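PDB 6M4K: alpha-amylase from Eisenia fetida, which probably catalyses the endohydrolysis of alpha-1,4-glucosidic linkages in starch-like polysaccharides, as a family 13 glycoside hydrolase that binds calcium. Local coordinates for residues A[7-12]-A[227-232]; A[22-27]-A[344-349]; A[31-36]-A[385-390]. All coordinates share one frame; numbering follows the deposited sequence.

Contact 1 (A[7-12]-A[227-232])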
loop_
_atom_site.group_PDB
_atom_site.type_symbol
_atom_site.label_atom_id
_atom_site.label_comp_id
_atom_site.label_asym_id
_atom_site.label_seq_id
_atom_site.Cartn_x
_atom_site.Cartn_y
_atom_site.Cartn_z
ATOM N N PHE A 7 -10.389 6.293 -13.813
ATOM C CA PHE A 7 -9.261 5.376 -13.693
ATOM C C PHE A 7 -9.255 4.589 -12.385
ATOM O O PHE A 7 -8.243 3.946 -12.071
ATOM C CB PHE A 7 -7.944 6.138 -13.893
ATOM C CG PHE A 7 -7.812 6.746 -15.268
ATOM C CD1 PHE A 7 -8.423 7.953 -15.568
ATOM C CD2 PHE A 7 -7.080 6.102 -16.256
ATOM C CE1 PHE A 7 -8.314 8.507 -16.848
ATOM C CE2 PHE A 7 -6.963 6.650 -17.531
ATOM C CZ PHE A 7 -7.582 7.853 -17.823
ATOM N N GLY A 8 -10.346 4.603 -11.622
ATOM C CA GLY A 8 -10.364 3.942 -10.329
ATOM C C GLY A 8 -10.743 2.481 -10.336
ATOM O O GLY A 8 -10.801 1.857 -9.269
ATOM N N SER A 9 -11.000 1.889 -11.495
ATOM C CA SER A 9 -11.310 0.471 -11.569
ATOM C C SER A 9 -10.042 -0.314 -11.876
ATOM O O SER A 9 -9.242 0.080 -12.730
ATOM C CB SER A 9 -12.379 0.193 -12.628
ATOM O OG SER A 9 -11.878 0.427 -13.931
ATOM N N TYR A 10 -9.847 -1.410 -11.158
ATOM C CA TYR A 10 -8.707 -2.283 -11.365
ATOM C C TYR A 10 -9.195 -3.611 -11.915
ATOM O O TYR A 10 -10.396 -3.895 -11.947
ATOM C CB TYR A 10 -7.903 -2.459 -10.075
ATOM C CG TYR A 10 -8.700 -2.965 -8.901
ATOM C CD1 TYR A 10 -9.410 -2.095 -8.088
ATOM C CD2 TYR A 10 -8.737 -4.312 -8.602
ATOM C CE1 TYR A 10 -10.129 -2.549 -7.011
ATOM C CE2 TYR A 10 -9.449 -4.781 -7.522
ATOM C CZ TYR A 10 -10.152 -3.894 -6.734
ATOM O OH TYR A 10 -10.862 -4.357 -5.662
ATOM N N TYR A 11 -8.252 -4.411 -12.384
ATOM C CA TYR A 11 -8.548 -5.654 -13.080
ATOM C C TYR A 11 -7.783 -6.781 -12.410
ATOM O O TYR A 11 -6.554 -6.727 -12.310
ATOM C CB TYR A 11 -8.134 -5.551 -14.546
ATOM C CG TYR A 11 -8.425 -6.803 -15.323
ATOM C CD1 TYR A 11 -9.725 -7.106 -15.705
ATOM C CD2 TYR A 11 -7.414 -7.689 -15.667
ATOM C CE1 TYR A 11 -10.015 -8.253 -16.406
ATOM C CE2 TYR A 11 -7.700 -8.849 -16.378
ATOM C CZ TYR A 11 -9.006 -9.115 -16.747
ATOM O OH TYR A 11 -9.318 -10.253 -17.457
ATOM N N CYS A 12 -8.498 -7.807 -11.975
ATOM C CA CYS A 12 -7.887 -8.948 -11.319
ATOM C C CYS A 12 -8.433 -10.235 -11.912
ATOM O O CYS A 12 -9.560 -10.274 -12.423
ATOM C CB CYS A 12 -8.207 -8.961 -9.813
ATOM S SG CYS A 12 -7.521 -7.592 -8.877
ATOM N N ALA A 227 -10.016 -5.380 -23.877
ATOM C CA ALA A 227 -10.008 -4.212 -24.743
ATOM C C ALA A 227 -10.833 -3.091 -24.120
ATOM O O ALA A 227 -11.818 -3.329 -23.420
ATOM C CB ALA A 227 -10.562 -4.569 -26.126
ATOM N N GLY A 228 -10.393 -1.860 -24.352
ATOM C CA GLY A 228 -11.124 -0.697 -23.886
ATOM C C GLY A 228 -11.055 -0.439 -22.395
ATOM O O GLY A 228 -11.987 0.145 -21.832
ATOM N N ARG A 229 -9.962 -0.829 -21.746
ATOM C CA ARG A 229 -9.812 -0.693 -20.306
ATOM C C ARG A 229 -8.753 0.357 -19.992
ATOM O O ARG A 229 -7.628 0.289 -20.503
ATOM C CB ARG A 229 -9.410 -2.033 -19.694
ATOM C CG ARG A 229 -9.580 -2.093 -18.206
ATOM C CD ARG A 229 -11.045 -1.945 -17.852
ATOM N NE ARG A 229 -11.217 -1.808 -16.414
ATOM C CZ ARG A 229 -11.602 -2.798 -15.621
ATOM N NH1 ARG A 229 -11.871 -3.989 -16.140
ATOM N NH2 ARG A 229 -11.728 -2.592 -14.317
ATOM N N ASN A 230 -9.106 1.313 -19.141
ATOM C CA ASN A 230 -8.140 2.294 -18.675
ATOM C C ASN A 230 -7.214 1.665 -17.640
ATOM O O ASN A 230 -7.591 0.725 -16.930
ATOM C CB ASN A 230 -8.860 3.460 -18.001
ATOM C CG ASN A 230 -9.731 4.258 -18.958
ATOM O OD1 ASN A 230 -9.471 4.314 -20.161
ATOM N ND2 ASN A 230 -10.741 4.913 -18.416
ATOM N N ALA A 231 -5.999 2.206 -17.553
ATOM C CA ALA A 231 -5.091 1.837 -16.472
ATOM C C ALA A 231 -5.741 2.114 -15.122
ATOM O O ALA A 231 -6.601 2.990 -14.987
ATOM C CB ALA A 231 -3.812 2.664 -16.594
ATOM N N TYR A 232 -5.328 1.350 -14.111
ATOM C CA TYR A 232 -5.751 1.624 -12.744
ATOM C C TYR A 232 -4.879 2.722 -12.141
ATOM O O TYR A 232 -3.652 2.616 -12.143
ATOM C CB TYR A 232 -5.594 0.354 -11.914
ATOM C CG TYR A 232 -5.993 0.448 -10.452
ATOM C CD1 TYR A 232 -7.099 1.183 -10.043
ATOM C CD2 TYR A 232 -5.276 -0.259 -9.477
ATOM C CE1 TYR A 232 -7.481 1.225 -8.709
ATOM C CE2 TYR A 232 -5.646 -0.219 -8.141
ATOM C CZ TYR A 232 -6.746 0.520 -7.762
ATOM O OH TYR A 232 -7.153 0.575 -6.441
HETATM O O HOH W 1 -10.675 0.855 -16.682
HETATM O O HOH W 2 -7.822 -1.122 -14.909
HETATM O O HOH W 3 -9.298 2.151 -14.506
HETATM O O HOH W 4 -12.415 -5.543 -13.869
#
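The ring of Tyr232 carries CB of Tyr10 over the centre of one face, a CH-pi contact with Tyr10 CB 3.5 Å from the ring centroid, and has the carbonyl O of Phe7 at its edge. The Phe7 ring is covered on one face by the stacked amide of Asn230, ND2 over its centre, and O of Ala231 approaches its edge 3.4 Å from Phe7 CD2. That amide is also tied down, ND2 bonding to Tyr6 and Gln5. CG of Tyr10 sits between its backbone N and carbonyl carbon (chi1 56°), which lays the two tyrosines side by side, rings inclined at 50°. Both segments lie at the N-terminal end of the TIM barrel: 7-12 comes ahead of strand 19-22, and the loop 227-232 leads into strand 232-235. With a serine in place of Tyr232, Tyr10 CB would probably face a gap where the aromatic face had been, and ND1 of His339 would lose its phenol partner. Arg229 extends toward Ser9, but the weak NH2 to OG bond is doubtful, since both residues were modelled in two conformations. Water 2 bridges the two backbones, donating to Ser9 O at 2.9 Å and to Asn230 O at 2.7 Å.

Contact 2 (A[22-27]-A[344-349]). With SO4 (sulfate ion), chain G.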
loop_
_atom_site.group_PDB
_atom_site.type_symbol
_atom_site.label_atom_id
_atom_site.label_comp_id
_atom_site.label_asym_id
_atom_site.label_seq_id
_atom_site.Cartn_x
_atom_site.Cartn_y
_atom_site.Cartn_z
ATOM N N LEU A 22 5.807 -4.506 -2.700
ATOM C CA LEU A 22 7.098 -5.177 -2.525
ATOM C C LEU A 22 8.191 -4.102 -2.539
ATOM O O LEU A 22 8.912 -3.892 -3.515
ATOM C CB LEU A 22 7.280 -6.268 -3.575
ATOM C CG LEU A 22 6.297 -7.437 -3.484
ATOM C CD1 LEU A 22 6.571 -8.447 -4.597
ATOM C CD2 LEU A 22 6.376 -8.123 -2.128
ATOM N N PHE A 23 8.285 -3.404 -1.407
ATOM C CA PHE A 23 9.071 -2.177 -1.286
ATOM C C PHE A 23 10.561 -2.473 -1.465
ATOM O O PHE A 23 11.142 -3.276 -0.721
ATOM C CB PHE A 23 8.780 -1.599 0.101
ATOM C CG PHE A 23 9.573 -0.371 0.467
ATOM C CD1 PHE A 23 9.573 0.763 -0.332
ATOM C CD2 PHE A 23 10.273 -0.334 1.674
ATOM C CE1 PHE A 23 10.275 1.911 0.044
ATOM C CE2 PHE A 23 10.978 0.811 2.053
ATOM C CZ PHE A 23 10.986 1.920 1.239
ATOM N N GLU A 24 11.170 -1.842 -2.469
ATOM C CA GLU A 24 12.590 -1.974 -2.794
ATOM C C GLU A 24 12.989 -3.370 -3.259
ATOM O O GLU A 24 14.193 -3.650 -3.390
ATOM C CB GLU A 24 13.518 -1.481 -1.674
ATOM C CG GLU A 24 13.527 0.028 -1.479
ATOM C CD GLU A 24 14.502 0.761 -2.391
ATOM O OE1 GLU A 24 15.044 0.160 -3.346
ATOM O OE2 GLU A 24 14.736 1.956 -2.144
ATOM N N TRP A 25 12.040 -4.254 -3.553
ATOM C CA TRP A 25 12.409 -5.531 -4.151
ATOM C C TRP A 25 12.951 -5.327 -5.565
ATOM O O TRP A 25 12.442 -4.493 -6.340
ATOM C CB TRP A 25 11.212 -6.476 -4.217
ATOM C CG TRP A 25 10.789 -7.064 -2.898
ATOM C CD1 TRP A 25 10.719 -6.430 -1.677
ATOM C CD2 TRP A 25 10.356 -8.410 -2.671
ATOM N NE1 TRP A 25 10.262 -7.308 -0.716
ATOM C CE2 TRP A 25 10.050 -8.532 -1.299
ATOM C CE3 TRP A 25 10.202 -9.533 -3.495
ATOM C CZ2 TRP A 25 9.601 -9.729 -0.738
ATOM C CZ3 TRP A 25 9.765 -10.717 -2.930
ATOM C CH2 TRP A 25 9.463 -10.804 -1.575
ATOM N N LYS A 26 13.965 -6.120 -5.913
ATOM C CA LYS A 26 14.487 -6.152 -7.274
ATOM C C LYS A 26 13.502 -6.839 -8.220
ATOM O O LYS A 26 12.697 -7.685 -7.818
ATOM C CB LYS A 26 15.812 -6.919 -7.328
ATOM C CG LYS A 26 16.979 -6.217 -6.647
ATOM C CD LYS A 26 18.294 -6.975 -6.855
ATOM C CE LYS A 26 18.264 -8.336 -6.183
ATOM N NZ LYS A 26 19.645 -8.924 -6.161
ATOM N N TRP A 27 13.603 -6.481 -9.505
ATOM C CA TRP A 27 12.694 -7.048 -10.497
ATOM C C TRP A 27 12.822 -8.565 -10.582
ATOM O O TRP A 27 11.818 -9.272 -10.733
ATOM C CB TRP A 27 12.911 -6.414 -11.866
ATOM C CG TRP A 27 12.879 -4.914 -11.909
ATOM C CD1 TRP A 27 13.585 -4.128 -12.757
ATOM C CD2 TRP A 27 12.092 -4.012 -11.099
ATOM N NE1 TRP A 27 13.314 -2.805 -12.534
ATOM C CE2 TRP A 27 12.401 -2.703 -11.520
ATOM C CE3 TRP A 27 11.190 -4.180 -10.041
ATOM C CZ2 TRP A 27 11.830 -1.567 -10.935
ATOM C CZ3 TRP A 27 10.627 -3.057 -9.461
ATOM C CH2 TRP A 27 10.949 -1.768 -9.911
ATOM N N SER A 344 4.920 -4.772 2.376
ATOM C CA SER A 344 5.939 -5.802 2.552
ATOM C C SER A 344 7.278 -5.100 2.726
ATOM O O SER A 344 7.722 -4.372 1.832
ATOM C CB SER A 344 5.970 -6.787 1.380
ATOM O OG SER A 344 6.673 -7.963 1.757
ATOM N N SER A 345 7.904 -5.312 3.887
ATOM C CA SER A 345 8.963 -4.439 4.380
ATOM C C SER A 345 10.320 -5.126 4.448
ATOM O O SER A 345 10.442 -6.354 4.390
ATOM C CB SER A 345 8.633 -3.969 5.798
ATOM O OG SER A 345 7.323 -3.446 5.870
ATOM N N TYR A 346 11.338 -4.291 4.649
ATOM C CA TYR A 346 12.631 -4.768 5.101
ATOM C C TYR A 346 12.939 -4.198 6.482
ATOM O O TYR A 346 12.424 -3.157 6.887
ATOM C CB TYR A 346 13.738 -4.428 4.097
ATOM C CG TYR A 346 13.967 -2.953 3.805
ATOM C CD1 TYR A 346 14.685 -2.158 4.696
ATOM C CD2 TYR A 346 13.508 -2.364 2.623
ATOM C CE1 TYR A 346 14.925 -0.829 4.431
ATOM C CE2 TYR A 346 13.751 -1.029 2.349
ATOM C CZ TYR A 346 14.465 -0.260 3.252
ATOM O OH TYR A 346 14.719 1.053 2.964
ATOM N N ASN A 347 13.817 -4.897 7.200
ATOM C CA ASN A 347 14.269 -4.454 8.510
ATOM C C ASN A 347 15.354 -3.394 8.368
ATOM O O ASN A 347 16.120 -3.378 7.404
ATOM C CB ASN A 347 14.812 -5.662 9.277
ATOM C CG ASN A 347 14.791 -5.468 10.781
ATOM O OD1 ASN A 347 14.307 -4.465 11.291
ATOM N ND2 ASN A 347 15.311 -6.457 11.500
ATOM N N TRP A 348 15.416 -2.506 9.344
ATOM C CA TRP A 348 16.460 -1.495 9.386
ATOM C C TRP A 348 16.649 -1.099 10.839
ATOM O O TRP A 348 15.797 -1.402 11.681
ATOM C CB TRP A 348 16.107 -0.277 8.510
ATOM C CG TRP A 348 15.172 0.724 9.147
ATOM C CD1 TRP A 348 15.519 1.885 9.795
ATOM C CD2 TRP A 348 13.735 0.665 9.180
ATOM N NE1 TRP A 348 14.387 2.543 10.229
ATOM C CE2 TRP A 348 13.283 1.812 9.868
ATOM C CE3 TRP A 348 12.787 -0.247 8.691
ATOM C CZ2 TRP A 348 11.934 2.069 10.081
ATOM C CZ3 TRP A 348 11.437 0.019 8.904
ATOM C CH2 TRP A 348 11.032 1.165 9.597
ATOM N N PRO A 349 17.811 -0.455 11.188
ATOM C CA PRO A 349 18.064 -0.159 12.614
ATOM C C PRO A 349 17.285 1.055 13.101
ATOM O O PRO A 349 17.838 2.123 13.411
ATOM C CB PRO A 349 19.582 0.061 12.634
ATOM C CG PRO A 349 19.865 0.658 11.296
ATOM C CD PRO A 349 18.958 -0.087 10.337
HETATM S S SO4 G . 19.820 -9.075 -9.958
HETATM O O1 SO4 G . 19.563 -7.727 -10.439
HETATM O O2 SO4 G . 18.550 -9.640 -9.534
HETATM O O3 SO4 G . 20.697 -9.016 -8.792
HETATM O O4 SO4 G . 20.413 -9.877 -11.027
HETATM O O HOH W 5 10.399 -5.056 1.341
HETATM O O HOH W 6 9.502 -8.029 2.347
#
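The carbonyl O of Ser344 is gripped twice: Phe23 N gives it a weak bond of 3.4 Å, and water 5 donates to it at 2.8 Å. The same water donates to Phe23 O at 2.8 Å, while water 6 links Trp25 NE1 to Ser344 OG, an oxygen that also bonds to ND1 of His386, and donates to Ser345 O, so buried polar groups are paired through solvent. Leu22 and Ser344 form a parallel bridge where the first and last strands of the TIM barrel close on each other, with Leu22 CD2 3.8 Å from Ser344 CB. Leu22 to Trp25 then make a type II turn, in which Glu24 takes the positive phi (65°). Its CG covers the centre of one Phe23 face and meets the edge of Tyr346; its carboxylate pairs with Arg66. The Phe23 and Tyr346 rings are nearly parallel (6°) but displaced until little of one lies over the other, leaving a close contact of 3.3 Å between Phe23 CE2 and Tyr346 CE2. Tyr346 OH bonds to Val362 O. Lys26 NZ pairs with Asp374 and a sulfate, probably from the crystallisation liquor. Leu22 and Trp25 both pack on Ile30 of helix 27-39, and Leu22 also touches Val45 of strand 44-47.

Contact 3 (A[31-36]-A[385-390])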
loop_
_atom_site.group_PDB
_atom_site.type_symbol
_atom_site.label_atom_id
_atom_site.label_comp_id
_atom_site.label_asym_id
_atom_site.label_seq_id
_atom_site.Cartn_x
_atom_site.Cartn_y
_atom_site.Cartn_z
ATOM N N GLU A 31 9.670 -11.000 -9.993
ATOM C CA GLU A 31 9.333 -11.967 -11.028
ATOM C C GLU A 31 9.149 -13.365 -10.446
ATOM O O GLU A 31 8.175 -14.059 -10.766
ATOM C CB GLU A 31 10.412 -11.955 -12.109
ATOM C CG GLU A 31 10.099 -12.888 -13.265
ATOM C CD GLU A 31 11.108 -12.823 -14.388
ATOM O OE1 GLU A 31 12.114 -12.108 -14.264
ATOM O OE2 GLU A 31 10.877 -13.499 -15.413
ATOM N N ARG A 32 10.071 -13.794 -9.579
ATOM C CA ARG A 32 9.917 -15.094 -8.929
ATOM C C ARG A 32 8.741 -15.090 -7.961
ATOM O O ARG A 32 7.982 -16.065 -7.889
ATOM C CB ARG A 32 11.202 -15.476 -8.197
ATOM C CG ARG A 32 12.419 -15.565 -9.094
ATOM C CD ARG A 32 13.573 -16.274 -8.412
ATOM N NE ARG A 32 14.850 -15.931 -9.032
ATOM C CZ ARG A 32 15.621 -14.927 -8.627
ATOM N NH1 ARG A 32 15.246 -14.177 -7.599
ATOM N NH2 ARG A 32 16.768 -14.675 -9.244
ATOM N N GLU A 33 8.566 -14.000 -7.220
ATOM C CA GLU A 33 7.509 -13.936 -6.221
ATOM C C GLU A 33 6.121 -14.046 -6.839
ATOM O O GLU A 33 5.184 -14.466 -6.160
ATOM C CB GLU A 33 7.634 -12.635 -5.426
ATOM C CG GLU A 33 6.832 -12.628 -4.136
ATOM C CD GLU A 33 7.407 -13.552 -3.074
ATOM O OE1 GLU A 33 8.449 -14.208 -3.318
ATOM O OE2 GLU A 33 6.820 -13.608 -1.975
ATOM N N CYS A 34 5.966 -13.675 -8.114
ATOM C CA CYS A 34 4.643 -13.728 -8.726
ATOM C C CYS A 34 4.047 -15.130 -8.701
ATOM O O CYS A 34 2.829 -15.266 -8.588
ATOM C CB CYS A 34 4.665 -13.112 -10.129
ATOM S SG CYS A 34 4.645 -11.305 -10.020
ATOM N N GLN A 35 4.877 -16.177 -8.755
ATOM C CA GLN A 35 4.345 -17.533 -8.642
ATOM C C GLN A 35 3.734 -17.760 -7.266
ATOM O O GLN A 35 2.623 -18.288 -7.143
ATOM C CB GLN A 35 5.433 -18.571 -8.920
ATOM C CG GLN A 35 4.904 -19.999 -8.925
ATOM C CD GLN A 35 3.893 -20.234 -10.032
ATOM O OE1 GLN A 35 4.261 -20.346 -11.203
ATOM N NE2 GLN A 35 2.616 -20.296 -9.674
ATOM N N TRP A 36 4.468 -17.385 -6.211
ATOM C CA TRP A 36 3.953 -17.510 -4.852
ATOM C C TRP A 36 2.684 -16.683 -4.675
ATOM O O TRP A 36 1.694 -17.152 -4.096
ATOM C CB TRP A 36 5.038 -17.082 -3.848
ATOM C CG TRP A 36 4.678 -17.428 -2.427
ATOM C CD1 TRP A 36 5.082 -18.534 -1.720
ATOM C CD2 TRP A 36 3.812 -16.690 -1.553
ATOM N NE1 TRP A 36 4.526 -18.516 -0.464
ATOM C CE2 TRP A 36 3.739 -17.399 -0.333
ATOM C CE3 TRP A 36 3.100 -15.490 -1.679
ATOM C CZ2 TRP A 36 2.965 -16.959 0.750
ATOM C CZ3 TRP A 36 2.333 -15.051 -0.609
ATOM C CH2 TRP A 36 2.268 -15.787 0.592
ATOM N N GLU A 385 5.816 -9.582 5.127
ATOM C CA GLU A 385 4.507 -9.654 5.782
ATOM C C GLU A 385 3.484 -10.414 4.949
ATOM O O GLU A 385 2.611 -11.096 5.491
ATOM C CB GLU A 385 3.965 -8.241 6.046
ATOM C CG GLU A 385 4.722 -7.424 7.088
ATOM C CD GLU A 385 5.780 -6.522 6.487
ATOM O OE1 GLU A 385 6.552 -6.977 5.618
ATOM O OE2 GLU A 385 5.832 -5.346 6.887
ATOM N N HIS A 386 3.535 -10.262 3.625
ATOM C CA HIS A 386 2.547 -10.909 2.770
ATOM C C HIS A 386 2.665 -12.426 2.801
ATOM O O HIS A 386 1.707 -13.117 2.440
ATOM C CB HIS A 386 2.688 -10.395 1.336
ATOM C CG HIS A 386 3.963 -10.804 0.682
ATOM N ND1 HIS A 386 5.183 -10.247 1.005
ATOM C CD2 HIS A 386 4.210 -11.742 -0.262
ATOM C CE1 HIS A 386 6.125 -10.820 0.278
ATOM N NE2 HIS A 386 5.561 -11.732 -0.497
ATOM N N ARG A 387 3.819 -12.948 3.233
ATOM C CA ARG A 387 4.031 -14.377 3.427
ATOM C C ARG A 387 3.763 -14.854 4.851
ATOM O O ARG A 387 3.939 -16.048 5.126
ATOM C CB ARG A 387 5.456 -14.772 3.023
ATOM C CG ARG A 387 5.766 -14.726 1.535
ATOM C CD ARG A 387 6.821 -15.774 1.217
ATOM N NE ARG A 387 7.274 -15.763 -0.166
ATOM C CZ ARG A 387 7.909 -16.789 -0.723
ATOM N NH1 ARG A 387 8.134 -17.887 -0.008
ATOM N NH2 ARG A 387 8.306 -16.732 -1.987
ATOM N N TRP A 388 3.366 -13.979 5.771
ATOM C CA TRP A 388 2.974 -14.444 7.096
ATOM C C TRP A 388 1.661 -15.202 6.986
ATOM O O TRP A 388 0.729 -14.748 6.318
ATOM C CB TRP A 388 2.770 -13.263 8.040
ATOM C CG TRP A 388 3.993 -12.442 8.364
ATOM C CD1 TRP A 388 5.244 -12.564 7.837
ATOM C CD2 TRP A 388 4.054 -11.361 9.298
ATOM N NE1 TRP A 388 6.090 -11.620 8.393
ATOM C CE2 TRP A 388 5.375 -10.872 9.294
ATOM C CE3 TRP A 388 3.114 -10.763 10.143
ATOM C CZ2 TRP A 388 5.780 -9.819 10.110
ATOM C CZ3 TRP A 388 3.515 -9.713 10.945
ATOM C CH2 TRP A 388 4.837 -9.251 10.922
ATOM N N ARG A 389 1.568 -16.345 7.674
ATOM C CA ARG A 389 0.355 -17.152 7.590
ATOM C C ARG A 389 -0.875 -16.353 8.004
ATOM O O ARG A 389 -1.949 -16.490 7.401
ATOM C CB ARG A 389 0.483 -18.417 8.451
ATOM C CG ARG A 389 -0.742 -19.344 8.389
ATOM C CD ARG A 389 -0.654 -20.460 9.438
ATOM N NE ARG A 389 -0.748 -19.856 10.759
ATOM C CZ ARG A 389 0.277 -19.634 11.571
ATOM N NH1 ARG A 389 1.507 -20.022 11.244
ATOM N NH2 ARG A 389 0.053 -19.015 12.726
ATOM N N GLU A 390 -0.753 -15.531 9.051
ATOM C CA GLU A 390 -1.895 -14.749 9.505
ATOM C C GLU A 390 -2.381 -13.808 8.413
ATOM O O GLU A 390 -3.588 -13.549 8.306
ATOM C CB GLU A 390 -1.531 -13.976 10.773
ATOM C CG GLU A 390 -1.097 -14.864 11.956
ATOM C CD GLU A 390 0.405 -15.134 12.025
ATOM O OE1 GLU A 390 1.121 -15.025 11.005
ATOM O OE2 GLU A 390 0.889 -15.451 13.136
#
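The carboxylate of Glu33 is shared by Arg387 and His386 and accepts three hydrogen bonds, the polar heart of a contact that joins helix 27-39, the first helix of the TIM barrel, to the 3-10 turn 385-387 ahead of helix 389-401. Arg387 grips it side-on with two nitrogens in a bidentate salt bridge: NE reaches OE2 of Glu33 at 2.9 Å and an almost straight 171°, and NH2 reaches OE1 of Glu33, also at 2.9 Å. Both nitrogens come to the syn sides of their oxygens, and the guanidinium and carboxylate planes are only moderately inclined to each other. OE2 has a second donor on its anti side, where NE2 of His386 approaches at 2.7 Å with the oxygen near the imidazole plane. Two donors on one oxygen and a positive charge beside it would tend to keep this buried glutamate ionised. At the far side of the imidazole, ND1 hydrogen-bonds to Ser344 OG, so both ring nitrogens have partners and the ring is fixed against flipping. Trp36, nearly one helical turn beyond Glu33, supplies the aromatic half. The guanidinium of Arg387 lies flat on it, planes 10° apart, with CZ 3.7 Å from the centroid of the five-membered ring, a cation-pi stack. Arginine suits this place because it can present its edge to the carboxylate while its face rests on the indole. CG of Arg387 lies over the six-membered ring, 3.7 Å from its centroid, and from there the extended chain runs along the indole. His40 also stacks with Trp36. His386 meets Trp36 in an offset edge-to-face pair, the imidazole edge turned toward the indole face, and CD2 of His386 comes to 3.8 Å from CZ3 of Trp36.

How the contacts relate
Contacts 2 and 3 adjoin, their centres about 13 Å apart, and meet among other places at the Ser345–Glu385 pair, whose OG and OE2 probably hydrogen-bond. Contact 1 stands apart, its centre about 27 and 24 Å from those of contacts 2 and 3. All three draw on the start of the barrel: 7-12 precedes strand 19-22, the turn at 22-27 leaves it, and 31-36 is on the helix that follows. Contact 2 is the core one, every touching residue buried, and relies on ring packing and trapped water at the C-terminal ends of the strands. Contacts 1 and 3 are partly buried: the first mixes aromatic packing with water bridges, the third concentrates its polarity in charged side chains.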